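Long-range contacts in phosphoribosylglycinamide synthetase (Anaerococcus prevotii, PDB 4DIM), which probably binds ATP and metal ions and acts as an ATP-dependent ligase of the ATP-grasp superfamily: residues E189-Y194 with I265-E270; D6-L11 with M304-N309; I337-L342 with K358-E363; R131-L136 with G172-M177. All coordinates share one frame; numbering follows the deposited sequence.

From the N terminus, residues 6-11, leading into the parallel sheet, open contact 2, which closes only at 304-309, at the end of helix 297-305. Two shorter loops nest inside it in series: contact 4 sets the start of helix 133-141 against the middle of helix 166-179, and contact 1 pins the chain leaving strand 186-189 to strand 258-267 of the large antiparallel sheet. Contacts 1 and 4 have centres about 25 Å apart, on the same side of the chain's centre, with contact 2 on the opposite side. Contact 3 follows, closing a short loop that runs out through strand 351-356 of the large sheet and returns to the edge of a separate three-stranded sheet. None cross.

Contact 1 of 4, residues E189-Y194 with I265-E270; sequences EFIEGY and ILKDNE
The carbonyl oxygen of Leu266 is approached by two groups of residues 189-194: Tyr194 N donates to Leu266 O at 2.8 Å, within the carbonyl plane, and the CA-H of Gly193 adds a weaker contact. The exchange is reciprocal, with Leu266 N bonded to Tyr194 O at 2.6 Å and the CA-H of Ile265 turned to that same oxygen. Tyr194 and Leu266 thus form an antiparallel hydrogen-bonded pair, where strand 194-203 joins strand 258-267 in the large sheet of the ATP-grasp domain. Their CB atoms meet on one face of the sheet, where Leu266 also touches Ile238 of helix 236-253. Before the pair, the chain is held by side chains. Ile265 reaches with CD1 to Gly193 N (3.4 Å), while its CG2 meets CG2 of Ile191 at 3.8 Å. Lys267 runs fully extended, all four of its torsions near 180°, and crosses Ile191 at about a right angle, its CD 3.9 Å from Ile191 CG2. Its NZ ends 3.4 Å from Glu192 OE2, in a weak salt bridge. With an alanine at Lys267, the Glu192 carboxylate would probably lose this positive mate, and Ile191 CG2 the methylene chain that crosses it. Beyond the paired backbone, therefore, the linker after strand 186-189 is held by apolar packing and by one weak ion pair at the surface.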
loop_
_atom_site.group_PDB
_atom_site.type_symbol
_atom_site.label_atom_id
_atom_site.label_comp_id
_atom_site.label_asym_id
_atom_site.label_seq_id
_atom_site.Cartn_x
_atom_site.Cartn_y
_atom_site.Cartn_z
ATOM N N GLU A 189 -19.372 10.930 6.597
ATOM C CA GLU A 189 -18.615 12.085 7.092
ATOM C C GLU A 189 -17.512 12.432 6.118
ATOM O O GLU A 189 -16.778 11.544 5.649
ATOM C CB GLU A 189 -17.970 11.786 8.450
ATOM C CG GLU A 189 -18.929 11.585 9.608
ATOM C CD GLU A 189 -18.199 11.331 10.911
ATOM O OE1 GLU A 189 -18.504 12.014 11.916
ATOM O OE2 GLU A 189 -17.335 10.425 10.935
ATOM N N PHE A 190 -17.385 13.714 5.817
ATOM C CA PHE A 190 -16.339 14.203 4.946
ATOM C C PHE A 190 -15.227 14.728 5.843
ATOM O O PHE A 190 -15.436 15.695 6.583
ATOM C CB PHE A 190 -16.878 15.266 3.983
ATOM C CG PHE A 190 -15.881 15.673 2.918
ATOM C CD1 PHE A 190 -15.219 14.717 2.157
ATOM C CD2 PHE A 190 -15.579 17.008 2.701
ATOM C CE1 PHE A 190 -14.251 15.090 1.228
ATOM C CE2 PHE A 190 -14.630 17.380 1.753
ATOM C CZ PHE A 190 -13.970 16.419 1.022
ATOM N N ILE A 191 -14.088 14.016 5.863
ATOM C CA ILE A 191 -12.926 14.347 6.684
ATOM C C ILE A 191 -11.927 14.983 5.760
ATOM O O ILE A 191 -11.431 14.343 4.854
ATOM C CB ILE A 191 -12.354 13.091 7.398
ATOM C CG1 ILE A 191 -13.445 12.273 8.117
ATOM C CG2 ILE A 191 -11.251 13.471 8.365
ATOM C CD1 ILE A 191 -14.082 12.958 9.326
ATOM N N GLU A 192 -11.675 16.249 5.931
ATOM C CA GLU A 192 -10.727 16.949 5.087
ATOM C C GLU A 192 -9.595 17.360 6.033
ATOM O O GLU A 192 -9.862 17.866 7.120
ATOM C CB GLU A 192 -11.410 18.109 4.282
ATOM C CG GLU A 192 -12.081 19.241 5.050
ATOM C CD GLU A 192 -13.423 18.993 5.724
ATOM O OE1 GLU A 192 -14.263 19.920 5.663
ATOM O OE2 GLU A 192 -13.588 17.962 6.421
ATOM N N GLY A 193 -8.363 16.992 5.690
ATOM C CA GLY A 193 -7.228 17.308 6.543
ATOM C C GLY A 193 -5.889 16.871 5.984
ATOM O O GLY A 193 -5.745 16.713 4.779
ATOM N N TYR A 194 -4.897 16.670 6.857
ATOM C CA TYR A 194 -3.569 16.228 6.413
ATOM C C TYR A 194 -3.574 14.700 6.139
ATOM O O TYR A 194 -3.769 13.902 7.069
ATOM C CB TYR A 194 -2.475 16.617 7.434
ATOM C CG TYR A 194 -1.085 16.322 6.917
ATOM C CD1 TYR A 194 -0.576 16.989 5.804
ATOM C CD2 TYR A 194 -0.312 15.307 7.476
ATOM C CE1 TYR A 194 0.656 16.644 5.250
ATOM C CE2 TYR A 194 0.949 14.994 6.963
ATOM C CZ TYR A 194 1.421 15.650 5.834
ATOM O OH TYR A 194 2.651 15.348 5.275
ATOM N N ILE A 265 -5.586 9.976 7.883
ATOM C CA ILE A 265 -5.873 11.400 7.703
ATOM C C ILE A 265 -5.806 12.084 9.075
ATOM O O ILE A 265 -6.311 11.562 10.073
ATOM C CB ILE A 265 -7.193 11.695 6.975
ATOM C CG1 ILE A 265 -7.410 13.214 6.813
ATOM C CG2 ILE A 265 -8.359 11.065 7.692
ATOM C CD1 ILE A 265 -8.073 13.568 5.675
ATOM N N LEU A 266 -5.186 13.252 9.118
ATOM C CA LEU A 266 -5.094 13.998 10.367
ATOM C C LEU A 266 -6.050 15.201 10.323
ATOM O O LEU A 266 -5.928 16.038 9.427
ATOM C CB LEU A 266 -3.630 14.407 10.606
ATOM C CG LEU A 266 -3.346 15.596 11.473
ATOM C CD1 LEU A 266 -3.712 15.308 12.921
ATOM C CD2 LEU A 266 -1.912 15.916 11.385
ATOM N N LYS A 267 -7.016 15.255 11.280
ATOM C CA LYS A 267 -7.958 16.374 11.422
ATOM C C LYS A 267 -8.058 16.812 12.875
ATOM O O LYS A 267 -8.481 16.025 13.728
ATOM C CB LYS A 267 -9.374 16.016 10.893
ATOM C CG LYS A 267 -10.422 17.144 11.029
ATOM C CD LYS A 267 -11.713 16.751 10.353
ATOM C CE LYS A 267 -12.865 17.736 10.474
ATOM N NZ LYS A 267 -14.051 17.295 9.677
ATOM N N ASP A 268 -7.734 18.089 13.144
ATOM C CA ASP A 268 -7.885 18.683 14.482
ATOM C C ASP A 268 -7.237 17.819 15.588
ATOM O O ASP A 268 -7.875 17.503 16.601
ATOM C CB ASP A 268 -9.379 18.922 14.795
ATOM C CG ASP A 268 -10.108 19.766 13.744
ATOM O OD1 ASP A 268 -9.440 20.613 13.087
ATOM O OD2 ASP A 268 -11.358 19.597 13.592
ATOM N N ASN A 269 -5.962 17.471 15.387
ATOM C CA ASN A 269 -5.195 16.641 16.308
ATOM C C ASN A 269 -5.881 15.280 16.613
ATOM O O ASN A 269 -5.768 14.730 17.704
ATOM C CB ASN A 269 -4.848 17.421 17.602
ATOM C CG ASN A 269 -3.804 18.463 17.307
ATOM O OD1 ASN A 269 -2.754 18.160 16.711
ATOM N ND2 ASN A 269 -4.094 19.725 17.615
ATOM N N GLU A 270 -6.494 14.702 15.607
ATOM C CA GLU A 270 -7.086 13.380 15.707
ATOM C C GLU A 270 -6.866 12.739 14.408
ATOM O O GLU A 270 -6.881 13.428 13.383
ATOM C CB GLU A 270 -8.568 13.414 16.099
ATOM C CG GLU A 270 -8.792 13.617 17.600
ATOM C CD GLU A 270 -8.083 12.653 18.538
ATOM O OE1 GLU A 270 -7.815 11.497 18.127
ATOM O OE2 GLU A 270 -7.762 13.075 19.674
#

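Contact 2 of 4, residues D6-L11 with M304-N309; sequences DNKRLL and MAISEN
Lys8 crosses Ile306 obliquely and goes on to the carboxylate of Glu308. Its CB lies 4.1 Å from Ile306 CD1; the chain then bends at chi2 (-116°), which keeps the aliphatic part beside the isoleucine, and CD comes to 4.1 Å from the same methyl. CE already approaches the carboxylate, 3.5 Å from Glu308 OE1. At the tip, NZ makes a salt bridge to Glu308 OE1 at 3.0 Å, meeting the anti lone pair, the one turned from the other carboxylate oxygen, with the two side chains crossing at about a right angle. A second, weak bond runs from Lys8 NZ to Ile306 O at 3.4 Å. That carbonyl belongs to the first residue past helix 297-305, whose end is a Schellman motif: Ser307, with positive phi, is the C-prime residue, Glu308 N reaches back to Ser303 O, and Ser307 N returns to Met304 O. An ammonium group here would probably interact favourably with the negative end of the helix dipole. The partner strand 9-13 is an inner strand of the parallel sheet in the N-terminal alpha/beta domain, bonded to strand 32-37 on one side and 74-76 on the other. Two residues after Lys8, Leu10 also turns to the helix end. A chi1 of 177° swings its branch out opposite its own amide nitrogen and sets CD1 against Ala305 CB at 3.4 Å and, where the Leu10 and Ile306 side chains cross at about a right angle, against Ile306 CG2 at 3.9 Å.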
loop_
_atom_site.group_PDB
_atom_site.type_symbol
_atom_site.label_atom_id
_atom_site.label_comp_id
_atom_site.label_asym_id
_atom_site.label_seq_id
_atom_site.Cartn_x
_atom_site.Cartn_y
_atom_site.Cartn_z
ATOM N N ASP A 6 18.511 -23.174 2.445
ATOM C CA ASP A 6 17.282 -23.436 3.214
ATOM C C ASP A 6 16.541 -24.638 2.604
ATOM O O ASP A 6 16.304 -25.630 3.307
ATOM C CB ASP A 6 16.344 -22.171 3.252
ATOM C CG ASP A 6 15.810 -21.745 4.628
ATOM O OD1 ASP A 6 15.489 -22.637 5.450
ATOM O OD2 ASP A 6 15.625 -20.513 4.848
ATOM N N ASN A 7 16.189 -24.532 1.291
ATOM C CA ASN A 7 15.401 -25.505 0.522
ATOM C C ASN A 7 13.951 -25.519 1.048
ATOM O O ASN A 7 13.543 -26.449 1.746
ATOM C CB ASN A 7 16.016 -26.929 0.532
ATOM C CG ASN A 7 17.418 -27.024 -0.033
ATOM O OD1 ASN A 7 17.728 -26.434 -1.078
ATOM N ND2 ASN A 7 18.281 -27.834 0.596
ATOM N N LYS A 8 13.193 -24.472 0.701
ATOM C CA LYS A 8 11.792 -24.251 1.101
ATOM C C LYS A 8 11.071 -23.548 -0.039
ATOM O O LYS A 8 11.664 -22.655 -0.633
ATOM C CB LYS A 8 11.733 -23.383 2.371
ATOM C CG LYS A 8 12.057 -24.107 3.676
ATOM C CD LYS A 8 10.876 -24.144 4.633
ATOM C CE LYS A 8 11.297 -24.413 6.058
ATOM N NZ LYS A 8 10.139 -24.351 7.007
ATOM N N ARG A 9 9.810 -23.915 -0.334
ATOM C CA ARG A 9 9.073 -23.383 -1.497
ATOM C C ARG A 9 8.078 -22.285 -1.130
ATOM O O ARG A 9 7.144 -22.526 -0.374
ATOM C CB ARG A 9 8.330 -24.528 -2.232
ATOM C CG ARG A 9 9.270 -25.626 -2.775
ATOM C CD ARG A 9 8.567 -26.919 -3.159
ATOM N NE ARG A 9 7.596 -26.746 -4.251
ATOM C CZ ARG A 9 7.882 -26.770 -5.555
ATOM N NH1 ARG A 9 6.922 -26.581 -6.454
ATOM N NH2 ARG A 9 9.130 -26.980 -5.972
ATOM N N LEU A 10 8.240 -21.094 -1.723
ATOM C CA LEU A 10 7.353 -19.964 -1.455
ATOM C C LEU A 10 6.736 -19.540 -2.725
ATOM O O LEU A 10 7.474 -19.161 -3.622
ATOM C CB LEU A 10 8.123 -18.765 -0.823
ATOM C CG LEU A 10 7.312 -17.480 -0.554
ATOM C CD1 LEU A 10 6.396 -17.650 0.593
ATOM C CD2 LEU A 10 8.221 -16.289 -0.356
ATOM N N LEU A 11 5.405 -19.479 -2.773
ATOM C CA LEU A 11 4.679 -18.981 -3.937
ATOM C C LEU A 11 4.456 -17.514 -3.710
ATOM O O LEU A 11 3.868 -17.135 -2.692
ATOM C CB LEU A 11 3.339 -19.725 -4.137
ATOM C CG LEU A 11 2.300 -19.041 -5.053
ATOM C CD1 LEU A 11 2.613 -19.281 -6.558
ATOM C CD2 LEU A 11 0.893 -19.487 -4.696
HETATM N N MSE A 304 8.426 -15.166 7.497
HETATM C CA MSE A 304 7.162 -15.366 8.186
HETATM C C MSE A 304 6.276 -16.279 7.383
HETATM O O MSE A 304 5.744 -17.263 7.930
HETATM C CB MSE A 304 6.461 -14.018 8.425
HETATM C CG MSE A 304 5.239 -14.111 9.380
HETATM SE SE MSE A 304 4.637 -12.384 10.016
HETATM C CE MSE A 304 4.442 -11.475 8.337
ATOM N N ALA A 305 6.140 -15.962 6.064
ATOM C CA ALA A 305 5.340 -16.726 5.096
ATOM C C ALA A 305 5.607 -18.195 5.188
ATOM O O ALA A 305 4.646 -18.958 5.256
ATOM C CB ALA A 305 5.615 -16.274 3.653
ATOM N N ILE A 306 6.895 -18.598 5.152
ATOM C CA ILE A 306 7.280 -20.036 5.128
ATOM C C ILE A 306 7.282 -20.713 6.544
ATOM O O ILE A 306 7.897 -21.779 6.695
ATOM C CB ILE A 306 8.657 -20.268 4.407
ATOM C CG1 ILE A 306 9.851 -19.595 5.150
ATOM C CG2 ILE A 306 8.587 -19.776 2.977
ATOM C CD1 ILE A 306 11.228 -20.108 4.764
ATOM N N SER A 307 6.574 -20.120 7.545
ATOM C CA SER A 307 6.443 -20.635 8.912
ATOM C C SER A 307 7.795 -20.581 9.659
ATOM O O SER A 307 8.114 -21.489 10.419
ATOM C CB SER A 307 5.834 -22.037 8.915
ATOM O OG SER A 307 5.024 -22.254 10.063
ATOM N N GLU A 308 8.578 -19.489 9.448
ATOM C CA GLU A 308 9.816 -19.213 10.184
ATOM C C GLU A 308 9.635 -17.889 10.969
ATOM O O GLU A 308 8.600 -17.215 10.844
ATOM C CB GLU A 308 11.059 -19.173 9.271
ATOM C CG GLU A 308 11.426 -20.513 8.655
ATOM C CD GLU A 308 11.714 -21.661 9.607
ATOM O OE1 GLU A 308 11.441 -22.820 9.216
ATOM O OE2 GLU A 308 12.193 -21.413 10.738
ATOM N N ASN A 309 10.617 -17.582 11.844
ATOM C CA ASN A 309 10.576 -16.439 12.736
ATOM C C ASN A 309 11.140 -15.140 12.109
ATOM O O ASN A 309 12.358 -14.989 11.954
ATOM C CB ASN A 309 11.353 -16.753 14.022
ATOM C CG ASN A 309 11.083 -15.803 15.171
ATOM O OD1 ASN A 309 10.251 -14.884 15.087
ATOM N ND2 ASN A 309 11.767 -16.027 16.287
#

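Contact 3 of 4, residues I337-L342 with K358-E363; sequences ILKEIL and KEENDE
Two backbone hydrogen bonds tie Leu338 to the loop opposite. Leu338 N donates to Asp362 O at 2.8 Å, almost perfectly straight at 177°, and Leu338 O receives Asn361 N at 2.9 Å, the donor tilted from the carbonyl plane. Weaker CA-H contacts flank them, from Ile337 CA to Asp362 O and from Glu360 CA to Leu338 O, so each oxygen has two approaching groups. Residues 358-363 contain a type II beta turn from Glu359 to Asp362, closed by Asp362 N on Glu359 O, with Asn361 at the position of positive phi. The turn feeds into strand 363-364, where Ile337 and Glu363 form an antiparallel non-hydrogen-bonded pair. Strand 336-343 is the middle one of a three-stranded sheet, and on its other side Lys339 and Glu340 make a classic beta bulge against Ile401. Van der Waals packing comes mainly from Leu338: its CD2 meets the carbon of Lys358 CB at 3.8 Å and rests on the turn backbone at Glu359 N, 3.6 Å away. Ile337 lays CG2 against CA of Asn361 at 3.7 Å. Within the loop, Lys358 doubles back and NZ donates to Glu363 O at 3.2 Å, in the carbonyl plane.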
loop_
_atom_site.group_PDB
_atom_site.type_symbol
_atom_site.label_atom_id
_atom_site.label_comp_id
_atom_site.label_asym_id
_atom_site.label_seq_id
_atom_site.Cartn_x
_atom_site.Cartn_y
_atom_site.Cartn_z
ATOM N N ILE A 337 9.727 8.791 -27.991
ATOM C CA ILE A 337 10.320 7.459 -27.985
ATOM C C ILE A 337 11.738 7.639 -27.446
ATOM O O ILE A 337 12.491 8.473 -27.952
ATOM C CB ILE A 337 10.259 6.771 -29.391
ATOM C CG1 ILE A 337 8.834 6.855 -30.026
ATOM C CG2 ILE A 337 10.694 5.311 -29.288
ATOM C CD1 ILE A 337 8.770 7.647 -31.397
ATOM N N LEU A 338 12.083 6.867 -26.405
ATOM C CA LEU A 338 13.365 6.974 -25.713
ATOM C C LEU A 338 14.548 6.467 -26.523
ATOM O O LEU A 338 14.437 5.449 -27.198
ATOM C CB LEU A 338 13.291 6.176 -24.394
ATOM C CG LEU A 338 14.492 6.276 -23.438
ATOM C CD1 LEU A 338 14.609 7.658 -22.864
ATOM C CD2 LEU A 338 14.362 5.293 -22.302
ATOM N N LYS A 339 15.695 7.181 -26.404
ATOM C CA LYS A 339 16.992 6.824 -26.984
ATOM C C LYS A 339 17.844 6.276 -25.842
ATOM O O LYS A 339 18.254 5.116 -25.869
ATOM C CB LYS A 339 17.650 8.050 -27.658
ATOM C CG LYS A 339 19.070 7.820 -28.198
ATOM C CD LYS A 339 19.630 9.089 -28.863
ATOM C CE LYS A 339 20.971 9.535 -28.313
ATOM N NZ LYS A 339 21.391 10.864 -28.859
ATOM N N GLU A 340 18.061 7.107 -24.808
ATOM C CA GLU A 340 18.833 6.721 -23.618
ATOM C C GLU A 340 18.622 7.686 -22.444
ATOM O O GLU A 340 18.338 8.865 -22.658
ATOM C CB GLU A 340 20.350 6.645 -23.932
ATOM C CG GLU A 340 20.977 7.958 -24.396
ATOM C CD GLU A 340 22.465 7.878 -24.676
ATOM O OE1 GLU A 340 23.167 7.118 -23.965
ATOM O OE2 GLU A 340 22.941 8.635 -25.553
ATOM N N ILE A 341 18.848 7.184 -21.212
ATOM C CA ILE A 341 18.772 7.965 -19.980
ATOM C C ILE A 341 20.191 8.162 -19.470
ATOM O O ILE A 341 20.849 7.180 -19.120
ATOM C CB ILE A 341 17.875 7.315 -18.921
ATOM C CG1 ILE A 341 16.474 7.067 -19.504
ATOM C CG2 ILE A 341 17.805 8.218 -17.697
ATOM C CD1 ILE A 341 15.587 6.093 -18.762
ATOM N N LEU A 342 20.654 9.425 -19.403
ATOM C CA LEU A 342 21.996 9.757 -18.942
ATOM C C LEU A 342 22.025 10.041 -17.430
ATOM O O LEU A 342 21.437 11.022 -16.986
ATOM C CB LEU A 342 22.517 10.979 -19.700
ATOM C CG LEU A 342 22.311 10.981 -21.222
ATOM C CD1 LEU A 342 22.828 12.272 -21.829
ATOM C CD2 LEU A 342 22.982 9.782 -21.866
ATOM N N LYS A 358 12.315 2.461 -18.141
ATOM C CA LYS A 358 12.227 2.545 -19.603
ATOM C C LYS A 358 13.609 2.299 -20.259
ATOM O O LYS A 358 14.655 2.443 -19.618
ATOM C CB LYS A 358 11.616 3.897 -20.033
ATOM C CG LYS A 358 10.271 4.226 -19.347
ATOM C CD LYS A 358 9.154 3.222 -19.694
ATOM C CE LYS A 358 7.813 3.503 -19.050
ATOM N NZ LYS A 358 7.148 4.720 -19.593
ATOM N N GLU A 359 13.585 1.847 -21.515
ATOM C CA GLU A 359 14.776 1.497 -22.310
ATOM C C GLU A 359 14.619 1.959 -23.768
ATOM O O GLU A 359 13.507 2.298 -24.179
ATOM C CB GLU A 359 15.030 -0.026 -22.254
ATOM C CG GLU A 359 13.890 -0.908 -22.764
ATOM C CD GLU A 359 14.054 -2.403 -22.514
ATOM O OE1 GLU A 359 14.233 -2.792 -21.335
ATOM O OE2 GLU A 359 13.945 -3.188 -23.488
ATOM N N GLU A 360 15.732 1.981 -24.549
ATOM C CA GLU A 360 15.708 2.403 -25.960
ATOM C C GLU A 360 14.495 1.798 -26.687
ATOM O O GLU A 360 14.196 0.616 -26.515
ATOM C CB GLU A 360 17.021 2.053 -26.708
ATOM C CG GLU A 360 17.094 2.651 -28.122
ATOM C CD GLU A 360 18.443 3.084 -28.685
ATOM O OE1 GLU A 360 18.577 3.128 -29.933
ATOM O OE2 GLU A 360 19.344 3.441 -27.890
ATOM N N ASN A 361 13.767 2.653 -27.427
ATOM C CA ASN A 361 12.557 2.334 -28.182
ATOM C C ASN A 361 11.304 2.209 -27.272
ATOM O O ASN A 361 10.251 1.817 -27.777
ATOM C CB ASN A 361 12.715 1.088 -29.070
ATOM C CG ASN A 361 13.941 1.122 -29.951
ATOM O OD1 ASN A 361 14.406 2.186 -30.391
ATOM N ND2 ASN A 361 14.477 -0.051 -30.251
ATOM N N ASP A 362 11.373 2.610 -25.975
ATOM C CA ASP A 362 10.171 2.633 -25.134
ATOM C C ASP A 362 9.573 4.018 -25.206
ATOM O O ASP A 362 10.288 5.001 -25.428
ATOM C CB ASP A 362 10.423 2.235 -23.674
ATOM C CG ASP A 362 10.559 0.743 -23.447
ATOM O OD1 ASP A 362 10.327 0.296 -22.301
ATOM O OD2 ASP A 362 10.872 0.014 -24.425
ATOM N N GLU A 363 8.253 4.090 -25.019
ATOM C CA GLU A 363 7.532 5.346 -25.086
ATOM C C GLU A 363 7.543 6.041 -23.750
ATOM O O GLU A 363 7.290 5.422 -22.718
ATOM C CB GLU A 363 6.084 5.134 -25.538
ATOM C CG GLU A 363 5.397 6.430 -25.936
ATOM C CD GLU A 363 3.971 6.247 -26.406
ATOM O OE1 GLU A 363 3.183 5.598 -25.679
ATOM O OE2 GLU A 363 3.636 6.765 -27.496
#

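Contact 4 of 4, residues R131-L136 with G172-M177; sequences RNENEL and GFNETM
The ring of Phe173 points its far end at the backbone of Arg131 and Asn132, with the carbonyl carbon of Arg131 at its edge, near the ring plane. On one face sits Met177, one helical turn further on, its CG 3.7 Å above the plane and over the centre. The ring thus lies between two helices, 133-141 and 166-179, of the alpha+beta lobe of the ATP-grasp domain that carries the small four-stranded antiparallel sheet. Phe173 extends straight from its helix, its ring carried on the side remote from the main-chain N (chi1 178°), and CZ reaches Asn132 CA at 3.8 Å while CE2 comes to Glu133 N at 4.1 Å. Leu136 passes it in the opposite direction, setting CD2 against Phe173 CB at 3.9 Å. Met177, a selenomethionine, folds at chi2 and chi3, which brings CE round to Arg131 O, also at 3.9 Å. A serine at Phe173 would probably open a gap between the helices, leaving Met177 CG and the N-cap backbone without the ring between them. What the ring end touches is the capped start of helix 133-141. Asn132 is its N-cap residue, OD1 accepting from Glu135 N at 2.7 Å, and the Glu135 carboxylate accepts weak bonds from Asn132 ND2 and from Arg131 N. Next to Phe173 on the second helix, Gly172 O takes two donors from Thr176: its backbone N, and its OG1 at 2.7 Å, which approaches from above the carbonyl plane.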
loop_
_atom_site.group_PDB
_atom_site.type_symbol
_atom_site.label_atom_id
_atom_site.label_comp_id
_atom_site.label_asym_id
_atom_site.label_seq_id
_atom_site.Cartn_x
_atom_site.Cartn_y
_atom_site.Cartn_z
ATOM N N ARG A 131 -32.015 5.049 3.253
ATOM C CA ARG A 131 -32.990 4.619 2.211
ATOM C C ARG A 131 -34.126 5.677 1.974
ATOM O O ARG A 131 -34.868 5.512 1.012
ATOM C CB ARG A 131 -33.603 3.225 2.532
ATOM C CG ARG A 131 -32.741 2.089 1.975
ATOM C CD ARG A 131 -32.996 0.708 2.557
ATOM N NE ARG A 131 -32.017 -0.266 2.056
ATOM C CZ ARG A 131 -32.015 -1.572 2.326
ATOM N NH1 ARG A 131 -32.955 -2.100 3.105
ATOM N NH2 ARG A 131 -31.074 -2.360 1.816
ATOM N N ASN A 132 -34.212 6.769 2.787
ATOM C CA ASN A 132 -35.238 7.832 2.661
ATOM C C ASN A 132 -34.829 9.150 3.372
ATOM O O ASN A 132 -33.970 9.123 4.255
ATOM C CB ASN A 132 -36.594 7.352 3.250
ATOM C CG ASN A 132 -36.456 6.657 4.588
ATOM O OD1 ASN A 132 -36.149 7.296 5.592
ATOM N ND2 ASN A 132 -36.612 5.329 4.632
ATOM N N GLU A 133 -35.508 10.276 3.043
ATOM C CA GLU A 133 -35.243 11.612 3.632
ATOM C C GLU A 133 -35.272 11.624 5.190
ATOM O O GLU A 133 -34.572 12.426 5.814
ATOM C CB GLU A 133 -36.256 12.656 3.102
ATOM C CG GLU A 133 -36.051 13.043 1.639
ATOM C CD GLU A 133 -35.856 14.520 1.333
ATOM O OE1 GLU A 133 -35.567 14.841 0.154
ATOM O OE2 GLU A 133 -36.005 15.357 2.255
ATOM N N ASN A 134 -36.075 10.737 5.796
ATOM C CA ASN A 134 -36.194 10.606 7.249
ATOM C C ASN A 134 -34.985 9.881 7.823
ATOM O O ASN A 134 -34.476 10.289 8.864
ATOM C CB ASN A 134 -37.483 9.859 7.618
ATOM C CG ASN A 134 -38.731 10.584 7.164
ATOM O OD1 ASN A 134 -39.296 10.322 6.079
ATOM N ND2 ASN A 134 -39.182 11.514 7.989
ATOM N N GLU A 135 -34.522 8.809 7.149
ATOM C CA GLU A 135 -33.325 8.071 7.576
ATOM C C GLU A 135 -32.037 8.967 7.441
ATOM O O GLU A 135 -31.088 8.758 8.193
ATOM C CB GLU A 135 -33.156 6.747 6.792
ATOM C CG GLU A 135 -33.921 5.534 7.307
ATOM C CD GLU A 135 -33.766 4.303 6.421
ATOM O OE1 GLU A 135 -32.609 3.961 6.060
ATOM O OE2 GLU A 135 -34.804 3.691 6.071
ATOM N N LEU A 136 -32.033 9.972 6.506
ATOM C CA LEU A 136 -30.913 10.898 6.279
ATOM C C LEU A 136 -30.664 11.732 7.527
ATOM O O LEU A 136 -29.549 11.752 8.046
ATOM C CB LEU A 136 -31.188 11.835 5.065
ATOM C CG LEU A 136 -29.997 12.708 4.557
ATOM C CD1 LEU A 136 -28.768 11.860 4.243
ATOM C CD2 LEU A 136 -30.365 13.533 3.308
ATOM N N GLY A 172 -28.191 16.803 -2.687
ATOM C CA GLY A 172 -27.272 15.725 -3.031
ATOM C C GLY A 172 -27.969 14.377 -3.049
ATOM O O GLY A 172 -27.855 13.685 -4.048
ATOM N N PHE A 173 -28.706 13.998 -1.973
ATOM C CA PHE A 173 -29.441 12.727 -1.880
ATOM C C PHE A 173 -30.463 12.549 -3.033
ATOM O O PHE A 173 -30.500 11.481 -3.665
ATOM C CB PHE A 173 -30.150 12.591 -0.516
ATOM C CG PHE A 173 -30.997 11.346 -0.292
ATOM C CD1 PHE A 173 -30.447 10.195 0.267
ATOM C CD2 PHE A 173 -32.368 11.361 -0.545
ATOM C CE1 PHE A 173 -31.238 9.055 0.498
ATOM C CE2 PHE A 173 -33.166 10.237 -0.261
ATOM C CZ PHE A 173 -32.597 9.094 0.249
ATOM N N ASN A 174 -31.248 13.591 -3.334
ATOM C CA ASN A 174 -32.208 13.531 -4.434
ATOM C C ASN A 174 -31.494 13.321 -5.784
ATOM O O ASN A 174 -31.940 12.493 -6.577
ATOM C CB ASN A 174 -33.094 14.792 -4.467
ATOM C CG ASN A 174 -34.037 14.921 -3.273
ATOM O OD1 ASN A 174 -34.331 13.951 -2.556
ATOM N ND2 ASN A 174 -34.521 16.134 -3.011
ATOM N N GLU A 175 -30.385 14.017 -6.034
ATOM C CA GLU A 175 -29.638 13.832 -7.292
ATOM C C GLU A 175 -28.969 12.456 -7.399
ATOM O O GLU A 175 -28.812 11.930 -8.510
ATOM C CB GLU A 175 -28.555 14.912 -7.461
ATOM C CG GLU A 175 -29.110 16.224 -7.987
ATOM C CD GLU A 175 -28.030 17.216 -8.363
ATOM O OE1 GLU A 175 -27.801 18.173 -7.587
ATOM O OE2 GLU A 175 -27.357 16.991 -9.395
ATOM N N THR A 176 -28.570 11.887 -6.256
ATOM C CA THR A 176 -27.870 10.599 -6.211
ATOM C C THR A 176 -28.841 9.449 -6.407
ATOM O O THR A 176 -28.546 8.543 -7.173
ATOM C CB THR A 176 -27.122 10.409 -4.862
ATOM O OG1 THR A 176 -26.324 11.550 -4.556
ATOM C CG2 THR A 176 -26.230 9.167 -4.858
HETATM N N MSE A 177 -29.976 9.471 -5.679
HETATM C CA MSE A 177 -30.988 8.406 -5.726
HETATM C C MSE A 177 -31.693 8.293 -7.092
HETATM O O MSE A 177 -32.214 7.219 -7.418
HETATM C CB MSE A 177 -32.031 8.605 -4.638
HETATM C CG MSE A 177 -31.484 8.372 -3.276
HETATM SE SE MSE A 177 -31.554 6.535 -2.795
HETATM C CE MSE A 177 -33.457 6.488 -2.446
#